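Local atomic coordinates of arsenite methyltransferase (Chlamydomonas reinhardtii, PDB entry 5EVJ), a protein that probably methylates arsenic(III) bound to thiols, using S-adenosyl-L-methionine as methyl donor to yield mono-, di- and trimethylated arsenicals. Residues N76-P79 / A80-G84; E151-R155 / A156-D160; V166-N169 / C170-N173; M318-A321 / G322-S326. The protein carries 15 engineered substitutions. All coordinates share one frame; numbering follows the deposited sequence.

Three of the four contacts gather round the mixed sheet of the methyltransferase domain, and the fourth stands apart. Along the chain they come in series. Contact 1 is the loop leading into strand 86-90, contact 2 the loop ahead of strand 163-169, and contact 3 the end of that strand and the loop beyond it. Contacts 1 and 3 touch, with Pro77 CG 3.5 Å from Ser168 O, and the Cys74-Cys170 disulfide probably helps hold these parts of the Rossmann-like core together. Contacts 2 and 3 have centres 16 Å apart without touching. Contact 4, with its centre 21 to 32 Å from the others, joins the edge strand of a separate three-stranded antiparallel sheet to helix 322-329.

Contact 1: N76-P79 / A80-G84; sequences NPIP and AGIEG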
ATOM      1  N   ASN A  76      -3.676  -5.433  -6.770  1.00 64.72           N
ATOM      2  CA  ASN A  76      -2.392  -6.100  -6.782  1.00 56.26           C
ATOM      3  C   ASN A  76      -1.398  -5.117  -6.205  1.00 52.54           C
ATOM      4  O   ASN A  76      -0.500  -4.665  -6.928  1.00 60.55           O
ATOM      5  CB  ASN A  76      -2.006  -6.495  -8.212  1.00 61.62           C
ATOM      6  CG  ASN A  76      -2.653  -7.811  -8.652  1.00 68.12           C
ATOM      7  OD1 ASN A  76      -2.487  -8.856  -8.011  1.00 62.57           O
ATOM      8  ND2 ASN A  76      -3.375  -7.768  -9.754  1.00 60.49           N
ATOM      9  N   PRO A  77      -1.548  -4.809  -4.901  1.00 37.28           N
ATOM     10  CA  PRO A  77      -0.806  -3.828  -4.153  1.00 34.80           C
ATOM     11  C   PRO A  77       0.635  -4.235  -3.754  1.00 32.36           C
ATOM     12  O   PRO A  77       1.027  -3.933  -2.652  1.00 34.63           O
ATOM     13  CB  PRO A  77      -1.610  -3.737  -2.843  1.00 28.38           C
ATOM     14  CG  PRO A  77      -1.962  -5.164  -2.576  1.00 32.48           C
ATOM     15  CD  PRO A  77      -2.314  -5.681  -3.981  1.00 37.19           C
ATOM     16  N   ILE A  78       1.430  -4.862  -4.610  1.00 31.31           N
ATOM     17  CA  ILE A  78       2.872  -5.023  -4.286  1.00 30.27           C
ATOM     18  C   ILE A  78       3.621  -3.938  -5.048  1.00 29.84           C
ATOM     19  O   ILE A  78       3.490  -3.886  -6.241  1.00 30.78           O
ATOM     20  CB  ILE A  78       3.464  -6.416  -4.706  1.00 31.06           C
ATOM     21  CG1 ILE A  78       2.757  -7.588  -3.984  1.00 31.03           C
ATOM     22  CG2 ILE A  78       4.968  -6.483  -4.409  1.00 28.04           C
ATOM     23  CD1 ILE A  78       1.474  -8.059  -4.675  1.00 30.96           C
ATOM     24  N   PRO A  79       4.401  -3.075  -4.359  1.00 26.63           N
ATOM     25  CA  PRO A  79       5.063  -1.993  -5.046  1.00 26.52           C
ATOM     26  C   PRO A  79       6.284  -2.510  -5.734  1.00 28.96           C
ATOM     27  O   PRO A  79       6.858  -3.495  -5.263  1.00 27.62           O
ATOM     28  CB  PRO A  79       5.545  -1.054  -3.931  1.00 23.76           C
ATOM     29  CG  PRO A  79       5.236  -1.711  -2.654  1.00 26.55           C
ATOM     30  CD  PRO A  79       4.441  -2.951  -2.899  1.00 25.82           C
ATOM     31  N   ALA A  80       6.700  -1.821  -6.805  1.00 26.12           N
ATOM     32  CA  ALA A  80       7.991  -2.093  -7.455  1.00 24.18           C
ATOM     33  C   ALA A  80       9.090  -1.622  -6.494  1.00 23.25           C
ATOM     34  O   ALA A  80       8.841  -0.894  -5.553  1.00 25.55           O
ATOM     35  CB  ALA A  80       8.066  -1.335  -8.786  1.00 20.60           C
ATOM     36  N   GLY A  81      10.323  -2.008  -6.721  1.00 26.12           N
ATOM     37  CA  GLY A  81      11.445  -1.477  -5.905  1.00 24.27           C
ATOM     38  C   GLY A  81      11.779  -2.083  -4.548  1.00 26.56           C
ATOM     39  O   GLY A  81      12.523  -1.436  -3.740  1.00 28.29           O
ATOM     40  N   ILE A  82      11.306  -3.305  -4.295  1.00 21.76           N
ATOM     41  CA  ILE A  82      11.382  -3.893  -2.943  1.00 27.13           C
ATOM     42  C   ILE A  82      12.372  -5.069  -2.814  1.00 26.45           C
ATOM     43  O   ILE A  82      12.289  -5.846  -1.907  1.00 27.25           O
ATOM     44  CB  ILE A  82       9.968  -4.378  -2.411  1.00 24.77           C
ATOM     45  CG1 ILE A  82       9.419  -5.526  -3.229  1.00 20.85           C
ATOM     46  CG2 ILE A  82       8.949  -3.237  -2.389  1.00 24.77           C
ATOM     47  CD1 ILE A  82       7.997  -5.938  -2.802  1.00 22.15           C
ATOM     48  N   GLU A  83      13.314  -5.194  -3.714  1.00 30.73           N
ATOM     49  CA  GLU A  83      14.292  -6.259  -3.569  1.00 34.98           C
ATOM     50  C   GLU A  83      14.958  -6.220  -2.188  1.00 28.29           C
ATOM     51  O   GLU A  83      15.406  -5.168  -1.771  1.00 22.98           O
ATOM     52  CB  GLU A  83      15.362  -6.177  -4.670  1.00 39.85           C
ATOM     53  CG  GLU A  83      16.535  -7.113  -4.367  1.00 56.99           C
ATOM     54  CD  GLU A  83      17.023  -7.913  -5.582  1.00 69.89           C
ATOM     55  OE1 GLU A  83      18.126  -7.578  -6.096  1.00 56.60           O
ATOM     56  OE2 GLU A  83      16.307  -8.870  -6.015  1.00 71.50           O
ATOM     57  N   GLY A  84      15.024  -7.368  -1.498  1.00 23.85           N
ATOM     58  CA  GLY A  84      15.796  -7.443  -0.277  1.00 19.43           C
ATOM     59  C   GLY A  84      15.136  -6.876   0.944  1.00 20.86           C
ATOM     60  O   GLY A  84      15.725  -6.939   2.041  1.00 24.70           O
TER
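Apolar packing carries this loop, and Ile82 supplies most of it by folding back on Ile78 and Pro79. Its CD1 methyl meets CG2 of Ile78 at 3.5 Å, the two side chains crossing at about a right angle. In Ile78 a chi1 of -61° puts CG1 beside the backbone N and leaves CG2 as the branch that faces Ile82. A second, looser touch brings Ile82 CG2 to the ring carbon Pro79 CG at 4.0 Å, again nearly perpendicular.

The Pro79 carbonyl oxygen is covered by Ile82 carbons, CG2 and CD1 each 3.6 Å away. Placing CG1 between the backbone N and the carbonyl carbon (chi1 66°) turns CD1 back toward Ile78. An alanine here lacks CG1, CG2 and CD1, which would probably leave the Ile78 methyl and the Pro79 ring without their mate in the loop.

Backbone shape accounts for the rest. Gly81 has a positive phi of 83°, at which a side chain would collide with the carbonyl O of Ala80; this is consistent with the bend that brings Ile82 round to Pro79. Outside the two segments, Leu165 of strand 163-169 lies against both Pro79 and Ile82, while Ile78 packs on Val100 and Leu104 of helix 96-104. The segment is an irregular, largely buried lead-in to strand 86-90, a central strand of the Rossmann-like methyltransferase fold.

Contact 2: E151-R155 / A156-D160; sequences EYLDR and AGLED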
ATOM      1  N   GLU A 151      -5.667  -5.698  13.754  1.00 28.51           N
ATOM      2  CA  GLU A 151      -5.719  -4.574  14.746  1.00 27.52           C
ATOM      3  C   GLU A 151      -4.684  -4.672  15.830  1.00 28.83           C
ATOM      4  O   GLU A 151      -4.508  -3.707  16.591  1.00 30.72           O
ATOM      5  CB  GLU A 151      -7.088  -4.483  15.472  1.00 28.85           C
ATOM      6  CG  GLU A 151      -8.325  -4.229  14.559  1.00 28.78           C
ATOM      7  CD  GLU A 151      -8.607  -5.358  13.589  1.00 29.71           C
ATOM      8  OE1 GLU A 151      -8.123  -6.486  13.802  1.00 34.49           O
ATOM      9  OE2 GLU A 151      -9.337  -5.157  12.596  1.00 35.53           O
ATOM     10  N   TYR A 152      -4.038  -5.841  15.968  1.00 30.11           N
ATOM     11  CA  TYR A 152      -3.221  -6.148  17.181  1.00 31.52           C
ATOM     12  C   TYR A 152      -1.867  -6.747  16.845  1.00 36.04           C
ATOM     13  O   TYR A 152      -1.445  -7.766  17.400  1.00 43.18           O
ATOM     14  CB  TYR A 152      -3.992  -7.018  18.214  1.00 31.06           C
ATOM     15  CG  TYR A 152      -5.077  -6.221  18.924  1.00 30.70           C
ATOM     16  CD1 TYR A 152      -4.741  -5.370  20.006  1.00 30.98           C
ATOM     17  CD2 TYR A 152      -6.380  -6.274  18.499  1.00 25.62           C
ATOM     18  CE1 TYR A 152      -5.699  -4.580  20.603  1.00 31.14           C
ATOM     19  CE2 TYR A 152      -7.387  -5.516  19.114  1.00 27.72           C
ATOM     20  CZ  TYR A 152      -7.035  -4.665  20.155  1.00 33.92           C
ATOM     21  OH  TYR A 152      -7.999  -3.889  20.799  1.00 34.71           O
ATOM     22  N   LEU A 153      -1.139  -6.066  15.975  1.00 31.49           N
ATOM     23  CA  LEU A 153       0.135  -6.590  15.566  1.00 26.05           C
ATOM     24  C   LEU A 153       1.012  -6.835  16.763  1.00 25.03           C
ATOM     25  O   LEU A 153       1.843  -7.719  16.707  1.00 28.66           O
ATOM     26  CB  LEU A 153       0.794  -5.650  14.563  1.00 23.69           C
ATOM     27  CG  LEU A 153      -0.046  -5.399  13.299  1.00 23.32           C
ATOM     28  CD1 LEU A 153       0.752  -4.634  12.263  1.00 18.46           C
ATOM     29  CD2 LEU A 153      -0.570  -6.686  12.709  1.00 23.26           C
ATOM     30  N   ASP A 154       0.868  -6.036  17.825  1.00 23.82           N
ATOM     31  CA  ASP A 154       1.633  -6.244  19.104  1.00 29.64           C
ATOM     32  C   ASP A 154       1.262  -7.642  19.668  1.00 29.95           C
ATOM     33  O   ASP A 154       2.116  -8.416  20.045  1.00 31.57           O
ATOM     34  CB  ASP A 154       1.302  -5.145  20.157  1.00 26.73           C
ATOM     35  CG  ASP A 154      -0.200  -4.771  20.142  1.00 24.45           C
ATOM     36  OD1 ASP A 154      -0.968  -5.337  19.359  1.00 28.60           O
ATOM     37  OD2 ASP A 154      -0.632  -3.874  20.822  1.00 31.10           O
ATOM     38  N   ARG A 155      -0.012  -7.982  19.646  1.00 33.47           N
ATOM     39  CA  ARG A 155      -0.408  -9.318  20.156  1.00 39.75           C
ATOM     40  C   ARG A 155       0.154 -10.413  19.319  1.00 36.62           C
ATOM     41  O   ARG A 155       0.571 -11.395  19.858  1.00 36.89           O
ATOM     42  CB  ARG A 155      -1.909  -9.460  20.349  1.00 36.15           C
ATOM     43  CG  ARG A 155      -2.327  -8.597  21.524  1.00 36.64           C
ATOM     44  CD  ARG A 155      -3.790  -8.820  21.805  1.00 39.31           C
ATOM     45  NE  ARG A 155      -4.318  -7.760  22.654  1.00 43.01           N
ATOM     46  CZ  ARG A 155      -5.600  -7.432  22.668  1.00 46.92           C
ATOM     47  NH1 ARG A 155      -6.446  -8.106  21.872  1.00 45.77           N
ATOM     48  NH2 ARG A 155      -6.027  -6.438  23.440  1.00 41.37           N
ATOM     49  N   ALA A 156       0.257 -10.191  18.013  1.00 35.35           N
ATOM     50  CA  ALA A 156       0.917 -11.131  17.129  1.00 30.34           C
ATOM     51  C   ALA A 156       2.448 -11.128  17.323  1.00 31.41           C
ATOM     52  O   ALA A 156       3.139 -11.843  16.606  1.00 32.24           O
ATOM     53  CB  ALA A 156       0.571 -10.823  15.681  1.00 30.19           C
ATOM     54  N   GLY A 157       2.981 -10.353  18.271  1.00 28.42           N
ATOM     55  CA  GLY A 157       4.444 -10.371  18.490  1.00 30.28           C
ATOM     56  C   GLY A 157       5.264  -9.528  17.508  1.00 34.70           C
ATOM     57  O   GLY A 157       6.480  -9.671  17.441  1.00 33.39           O
ATOM     58  N   LEU A 158       4.618  -8.632  16.744  1.00 34.91           N
ATOM     59  CA  LEU A 158       5.373  -7.813  15.764  1.00 29.23           C
ATOM     60  C   LEU A 158       5.920  -6.534  16.369  1.00 29.47           C
ATOM     61  O   LEU A 158       5.147  -5.638  16.872  1.00 32.54           O
ATOM     62  CB  LEU A 158       4.554  -7.562  14.506  1.00 24.33           C
ATOM     63  CG  LEU A 158       3.985  -8.828  13.860  1.00 25.03           C
ATOM     64  CD1 LEU A 158       3.102  -8.540  12.652  1.00 21.94           C
ATOM     65  CD2 LEU A 158       5.070  -9.866  13.507  1.00 21.52           C
ATOM     66  N   GLU A 159       7.249  -6.446  16.308  1.00 26.16           N
ATOM     67  CA  GLU A 159       7.994  -5.391  16.929  1.00 28.83           C
ATOM     68  C   GLU A 159       7.987  -4.081  16.098  1.00 28.64           C
ATOM     69  O   GLU A 159       7.802  -4.084  14.885  1.00 27.93           O
ATOM     70  CB  GLU A 159       9.480  -5.802  17.105  1.00 35.54           C
ATOM     71  CG  GLU A 159       9.819  -7.197  17.676  1.00 40.92           C
ATOM     72  CD  GLU A 159       9.491  -7.351  19.175  1.00 53.26           C
ATOM     73  OE1 GLU A 159       9.274  -6.339  19.903  1.00 49.47           O
ATOM     74  OE2 GLU A 159       9.443  -8.515  19.659  1.00 64.31           O
ATOM     75  N   ASP A 160       8.245  -2.987  16.798  1.00 28.30           N
ATOM     76  CA  ASP A 160       8.441  -1.666  16.264  1.00 29.96           C
ATOM     77  C   ASP A 160       9.498  -1.731  15.204  1.00 31.91           C
ATOM     78  O   ASP A 160      10.477  -2.438  15.365  1.00 32.07           O
ATOM     79  CB  ASP A 160       8.976  -0.769  17.380  1.00 26.61           C
ATOM     80  CG  ASP A 160       7.970  -0.503  18.424  1.00 28.73           C
ATOM     81  OD1 ASP A 160       6.921  -1.171  18.474  1.00 29.01           O
ATOM     82  OD2 ASP A 160       8.232   0.377  19.254  1.00 35.49           O
TER
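Tyr152 O receives the N-H of Ala156 at 3.0 Å, an i to i+4 bond that is nearly linear at the acceptor (C=O...N 161°).

Leu153 contributes both carbonyl and side chain. Its O accepts from Leu158 N at 2.9 Å, the donor tilted from the carbonyl plane, and CB and CG of Leu158 lie close to the same oxygen. The leucines also meet through methyls, CD2 of Leu153 at 4.1 Å from CD1 of Leu158, their side chains crossing obliquely; both rest on Leu88 of strand 86-90.

Asp154 begins a type I beta turn closed by Gly157 N to Asp154 O at 2.8 Å, a donor 61° out of the carbonyl plane. Together with the Leu158-to-Leu153 bond (6→1) this 5→2 bond makes a Schellman motif after the short helical run 153-155: Gly157 takes the positive phi (80°), and the two leucines form the apolar contact across it. The Asp154 carboxylate folds back to accept Arg155 N at OD1, 2.8 Å away and from above its plane, and the same oxygen forms a salt bridge with Arg180 of helix 178-188.

Arg155, its chain extended from CG to NE, lays its guanidinium on one face of the Tyr152 ring: NH1 is 3.6 Å above the ring plane, over its centre, and Tyr152 CD1 stands 3.4 Å above the guanidinium plane.

Contact 3: V166-N169 / C170-N173; sequences VISN and CVIN
Ser168 is the hub of the tight part, where its hydroxyl lies against two aliphatic side chains from the loop that follows strand 163-169. OG is 3.2 Å from CG2 of Val171 and 3.6 Å from CG1 of Ile172, while Ile172 CD1 comes to 3.9 Å from Ser168 CB. With chi1 at -159°, OG is swung to the side of the Ser168 carbonyl carbon, a rotation that sets it against both of those carbons. Ile172 continues the apolar surface onto Met195 and Phe197 of strand 193-202.

Against this direct packing stands a looser, water-mediated link. Water 1 is hydrogen-bonded to Ser168 OG at 3.1 Å and accepts from Val171 N at 3.2 Å, joining segments that make no direct hydrogen bond to each other. Val171, partly exposed, gives the one sign of a more open side. For the buried Ser168 the water is one partner of OG, which also has a weak bond to Leu90 O.

Asn169 swings its amide back beside Cys170, with OD1 3.5 Å from Cys170 N at an angle too poor for a bond, while ND2 donates to Asp97 OD2 and Gly75 O. Here an inner parallel strand of the Rossmann-like methyltransferase sheet ends and its loop sets off toward helix 178-188. Cys170 has left-handed backbone angles (phi 58°), and its SG is joined to Cys74 SG. That disulfide is an oxidised, redox-sensitive link, and reduction would probably release it, leaving the bonds of Asn169 to hold the strand end to the loop at Gly75.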
ATOM      1  N   VAL A 166       4.325  -2.297   4.509  1.00 22.85           N
ATOM      2  CA  VAL A 166       3.130  -2.965   4.994  1.00 21.86           C
ATOM      3  C   VAL A 166       2.178  -2.900   3.855  1.00 22.11           C
ATOM      4  O   VAL A 166       1.976  -1.831   3.303  1.00 25.81           O
ATOM      5  CB  VAL A 166       2.559  -2.319   6.305  1.00 22.01           C
ATOM      6  CG1 VAL A 166       1.236  -2.928   6.654  1.00 20.97           C
ATOM      7  CG2 VAL A 166       3.501  -2.573   7.483  1.00 23.12           C
ATOM      8  N   ILE A 167       1.595  -4.040   3.470  1.00 22.95           N
ATOM      9  CA  ILE A 167       0.666  -4.119   2.338  1.00 22.96           C
ATOM     10  C   ILE A 167      -0.637  -4.817   2.748  1.00 24.17           C
ATOM     11  O   ILE A 167      -0.670  -5.592   3.741  1.00 19.34           O
ATOM     12  CB  ILE A 167       1.244  -4.794   1.043  1.00 23.39           C
ATOM     13  CG1 ILE A 167       1.171  -6.323   1.149  1.00 25.37           C
ATOM     14  CG2 ILE A 167       2.610  -4.188   0.626  1.00 20.08           C
ATOM     15  CD1 ILE A 167       1.937  -7.079   0.043  1.00 26.51           C
ATOM     16  N   SER A 168      -1.699  -4.541   1.966  1.00 23.87           N
ATOM     17  CA  SER A 168      -3.030  -4.987   2.300  1.00 25.85           C
ATOM     18  C   SER A 168      -3.890  -4.922   1.080  1.00 28.93           C
ATOM     19  O   SER A 168      -3.691  -4.089   0.214  1.00 24.72           O
ATOM     20  CB  SER A 168      -3.664  -4.087   3.357  1.00 28.74           C
ATOM     21  OG  SER A 168      -4.712  -4.778   4.012  1.00 32.92           O
ATOM     22  N   ASN A 169      -4.907  -5.777   1.025  1.00 33.13           N
ATOM     23  CA  ASN A 169      -5.737  -5.792  -0.164  1.00 34.71           C
ATOM     24  C   ASN A 169      -7.204  -5.942   0.216  1.00 36.73           C
ATOM     25  O   ASN A 169      -7.675  -7.066   0.469  1.00 37.85           O
ATOM     26  CB  ASN A 169      -5.238  -6.884  -1.092  1.00 32.14           C
ATOM     27  CG  ASN A 169      -5.829  -6.787  -2.481  1.00 38.76           C
ATOM     28  OD1 ASN A 169      -6.852  -6.133  -2.679  1.00 48.27           O
ATOM     29  ND2 ASN A 169      -5.220  -7.483  -3.453  1.00 32.73           N
ATOM     30  N   CYS A 170      -7.904  -4.806   0.353  1.00 36.48           N
ATOM     31  CA  CYS A 170      -9.361  -4.785   0.545  1.00 32.82           C
ATOM     32  C   CYS A 170      -9.811  -5.530   1.735  1.00 34.30           C
ATOM     33  O   CYS A 170     -10.745  -6.316   1.601  1.00 38.68           O
ATOM     34  CB  CYS A 170     -10.067  -5.463  -0.637  1.00 41.97           C
ATOM     35  SG  CYS A 170     -11.140  -4.411  -1.641  1.00 59.07           S
ATOM     36  N   VAL A 171      -9.153  -5.343   2.875  1.00 34.51           N
ATOM     37  CA  VAL A 171      -9.594  -5.936   4.126  1.00 37.04           C
ATOM     38  C   VAL A 171      -9.697  -4.875   5.228  1.00 41.41           C
ATOM     39  O   VAL A 171     -10.208  -5.138   6.316  1.00 43.13           O
ATOM     40  CB  VAL A 171      -8.647  -7.058   4.689  1.00 42.26           C
ATOM     41  CG1 VAL A 171      -8.623  -8.367   3.858  1.00 33.72           C
ATOM     42  CG2 VAL A 171      -7.251  -6.522   4.994  1.00 35.57           C
ATOM     43  N   ILE A 172      -9.245  -3.666   4.975  1.00 40.19           N
ATOM     44  CA  ILE A 172      -9.263  -2.710   6.057  1.00 41.05           C
ATOM     45  C   ILE A 172     -10.655  -2.115   6.325  1.00 44.05           C
ATOM     46  O   ILE A 172     -10.954  -1.717   7.452  1.00 40.10           O
ATOM     47  CB  ILE A 172      -8.123  -1.680   5.926  1.00 42.69           C
ATOM     48  CG1 ILE A 172      -6.810  -2.451   5.741  1.00 43.16           C
ATOM     49  CG2 ILE A 172      -8.089  -0.730   7.123  1.00 39.16           C
ATOM     50  CD1 ILE A 172      -5.534  -1.651   5.841  1.00 42.51           C
ATOM     51  N   ASN A 173     -11.517  -2.100   5.318  1.00 45.99           N
ATOM     52  CA  ASN A 173     -12.893  -1.633   5.538  1.00 49.15           C
ATOM     53  C   ASN A 173     -13.652  -2.528   6.469  1.00 49.44           C
ATOM     54  O   ASN A 173     -14.717  -2.156   6.951  1.00 54.45           O
ATOM     55  CB  ASN A 173     -13.696  -1.501   4.232  1.00 49.23           C
ATOM     56  CG  ASN A 173     -13.159  -0.399   3.290  1.00 56.03           C
ATOM     57  OD1 ASN A 173     -13.681  -0.237   2.186  1.00 54.43           O
ATOM     58  ND2 ASN A 173     -12.113   0.349   3.714  1.00 51.75           N
TER
HETATM   59  O   HOH W   1      -6.832  -3.174   2.483  1.00 35.62           O

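Contact 4: M318-A321 / G322-S326; sequences MLVA and GNTAS. Engineered in segment 318-321: Ala321 (natural residue Cys).
Gly322 follows directly on Ala321, an engineered residue (cysteine in the natural sequence) at the N-cap position of helix 322-329. Having no side chain, Gly322 contributes through its backbone: its O accepts Ser326 N, the first i to i+4 bond within the helical segment.

Asn323 uses its amide elsewhere, bonding to Glu281 N and Asp241 OD2.

Thr324 provides the main side-chain packing on the strand. Its CG2 methyl meets Val320 CG1 at 3.6 Å, the side chains crossing at about a right angle. A chi1 of -70° splits its two branches, turning CG2 to the valine and OG1 to water 2. OG1 lies 3.0 Å from that water, which accepts from Ala321 N at 3.1 Å; OG1 also bonds to Arg243. This is a strand-to-helix junction, with Ala321 as the N-cap residue: strand 318-320, at the edge of a three-stranded antiparallel sheet, passes straight into the helix, with segment axes at 114° and 8.0 Å apart at closest approach.

Ala325 makes the direct backbone bond between the segments, its N donating to Ala321 O at 2.9 Å. The bond is nearly straight, with an N-H...O angle of 166°, and starts the helical bonding pattern. Ala325 CB sits 3.6 Å from that Ala321 oxygen and 3.8 Å from CG2 of Val320, so the two methyl branches of the valine are divided between Thr324 and Ala325.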
ATOM      1  N   MET A 318      13.382  17.156 -11.845  1.00 25.16           N
ATOM      2  CA  MET A 318      12.123  17.852 -11.588  1.00 25.06           C
ATOM      3  C   MET A 318      12.140  18.545 -10.212  1.00 25.98           C
ATOM      4  O   MET A 318      12.673  18.013  -9.158  1.00 22.00           O
ATOM      5  CB  MET A 318      10.982  16.857 -11.768  1.00 28.12           C
ATOM      6  CG  MET A 318       9.646  17.174 -11.088  1.00 36.54           C
ATOM      7  SD  MET A 318       8.689  15.619 -10.866  1.00 45.38           S
ATOM      8  CE  MET A 318       7.134  16.132 -10.145  1.00 41.17           C
ATOM      9  N   LEU A 319      11.592  19.757 -10.218  1.00 28.06           N
ATOM     10  CA  LEU A 319      11.351  20.501  -8.949  1.00 27.70           C
ATOM     11  C   LEU A 319      10.318  19.735  -8.116  1.00 26.86           C
ATOM     12  O   LEU A 319       9.265  19.269  -8.637  1.00 24.86           O
ATOM     13  CB  LEU A 319      10.898  21.953  -9.189  1.00 26.01           C
ATOM     14  CG  LEU A 319      11.777  22.907 -10.074  1.00 27.26           C
ATOM     15  CD1 LEU A 319      11.191  24.303 -10.337  1.00 23.77           C
ATOM     16  CD2 LEU A 319      13.131  23.093  -9.507  1.00 25.08           C
ATOM     17  N   VAL A 320      10.632  19.592  -6.822  1.00 24.31           N
ATOM     18  CA  VAL A 320       9.724  18.918  -5.934  1.00 22.48           C
ATOM     19  C   VAL A 320       9.572  19.606  -4.614  1.00 23.22           C
ATOM     20  O   VAL A 320      10.463  20.401  -4.166  1.00 20.66           O
ATOM     21  CB  VAL A 320      10.159  17.445  -5.668  1.00 22.30           C
ATOM     22  CG1 VAL A 320      10.010  16.618  -6.932  1.00 17.81           C
ATOM     23  CG2 VAL A 320      11.571  17.385  -5.091  1.00 20.49           C
ATOM     24  N   ALA A 321       8.425  19.300  -3.967  1.00 22.32           N
ATOM     25  CA  ALA A 321       8.242  19.732  -2.565  1.00 20.51           C
ATOM     26  C   ALA A 321       9.036  18.832  -1.568  1.00 19.44           C
ATOM     27  O   ALA A 321       9.486  17.749  -1.944  1.00 19.00           O
ATOM     28  CB  ALA A 321       6.784  19.782  -2.227  1.00 19.66           C
ATOM     29  N   GLY A 322       9.230  19.295  -0.323  1.00 19.90           N
ATOM     30  CA  GLY A 322       9.827  18.493   0.806  1.00 16.87           C
ATOM     31  C   GLY A 322       9.295  17.068   0.877  1.00 17.54           C
ATOM     32  O   GLY A 322      10.076  16.070   0.975  1.00 18.86           O
ATOM     33  N   ASN A 323       7.990  16.946   0.717  1.00 17.66           N
ATOM     34  CA  ASN A 323       7.352  15.654   0.956  1.00 19.32           C
ATOM     35  C   ASN A 323       7.798  14.679  -0.060  1.00 18.42           C
ATOM     36  O   ASN A 323       8.270  13.572   0.260  1.00 20.28           O
ATOM     37  CB  ASN A 323       5.803  15.731   0.971  1.00 17.29           C
ATOM     38  CG  ASN A 323       5.244  16.276   2.297  1.00 19.79           C
ATOM     39  OD1 ASN A 323       5.998  16.577   3.253  1.00 17.53           O
ATOM     40  ND2 ASN A 323       3.912  16.402   2.360  1.00 18.89           N
ATOM     41  N   THR A 324       7.600  15.064  -1.305  1.00 17.92           N
ATOM     42  CA  THR A 324       7.949  14.247  -2.423  1.00 17.59           C
ATOM     43  C   THR A 324       9.467  13.969  -2.367  1.00 17.54           C
ATOM     44  O   THR A 324       9.858  12.842  -2.619  1.00 18.77           O
ATOM     45  CB  THR A 324       7.626  15.013  -3.731  1.00 17.01           C
ATOM     46  OG1 THR A 324       6.187  15.081  -3.856  1.00 17.27           O
ATOM     47  CG2 THR A 324       8.227  14.230  -4.918  1.00 14.61           C
ATOM     48  N   ALA A 325      10.297  14.972  -2.051  1.00 16.73           N
ATOM     49  CA  ALA A 325      11.755  14.706  -1.965  1.00 19.78           C
ATOM     50  C   ALA A 325      12.044  13.614  -0.893  1.00 20.47           C
ATOM     51  O   ALA A 325      12.940  12.791  -1.042  1.00 23.49           O
ATOM     52  CB  ALA A 325      12.568  15.982  -1.682  1.00 17.36           C
ATOM     53  N   SER A 326      11.281  13.627   0.190  1.00 20.33           N
ATOM     54  CA  SER A 326      11.436  12.652   1.263  1.00 19.86           C
ATOM     55  C   SER A 326      10.978  11.287   0.761  1.00 20.48           C
ATOM     56  O   SER A 326      11.613  10.260   1.072  1.00 23.41           O
ATOM     57  CB  SER A 326      10.574  13.062   2.525  1.00 17.63           C
ATOM     58  OG  SER A 326      11.178  14.158   3.209  1.00 20.56           O
TER
HETATM   59  O   HOH W   2       6.148  17.708  -5.353  1.00  7.34           O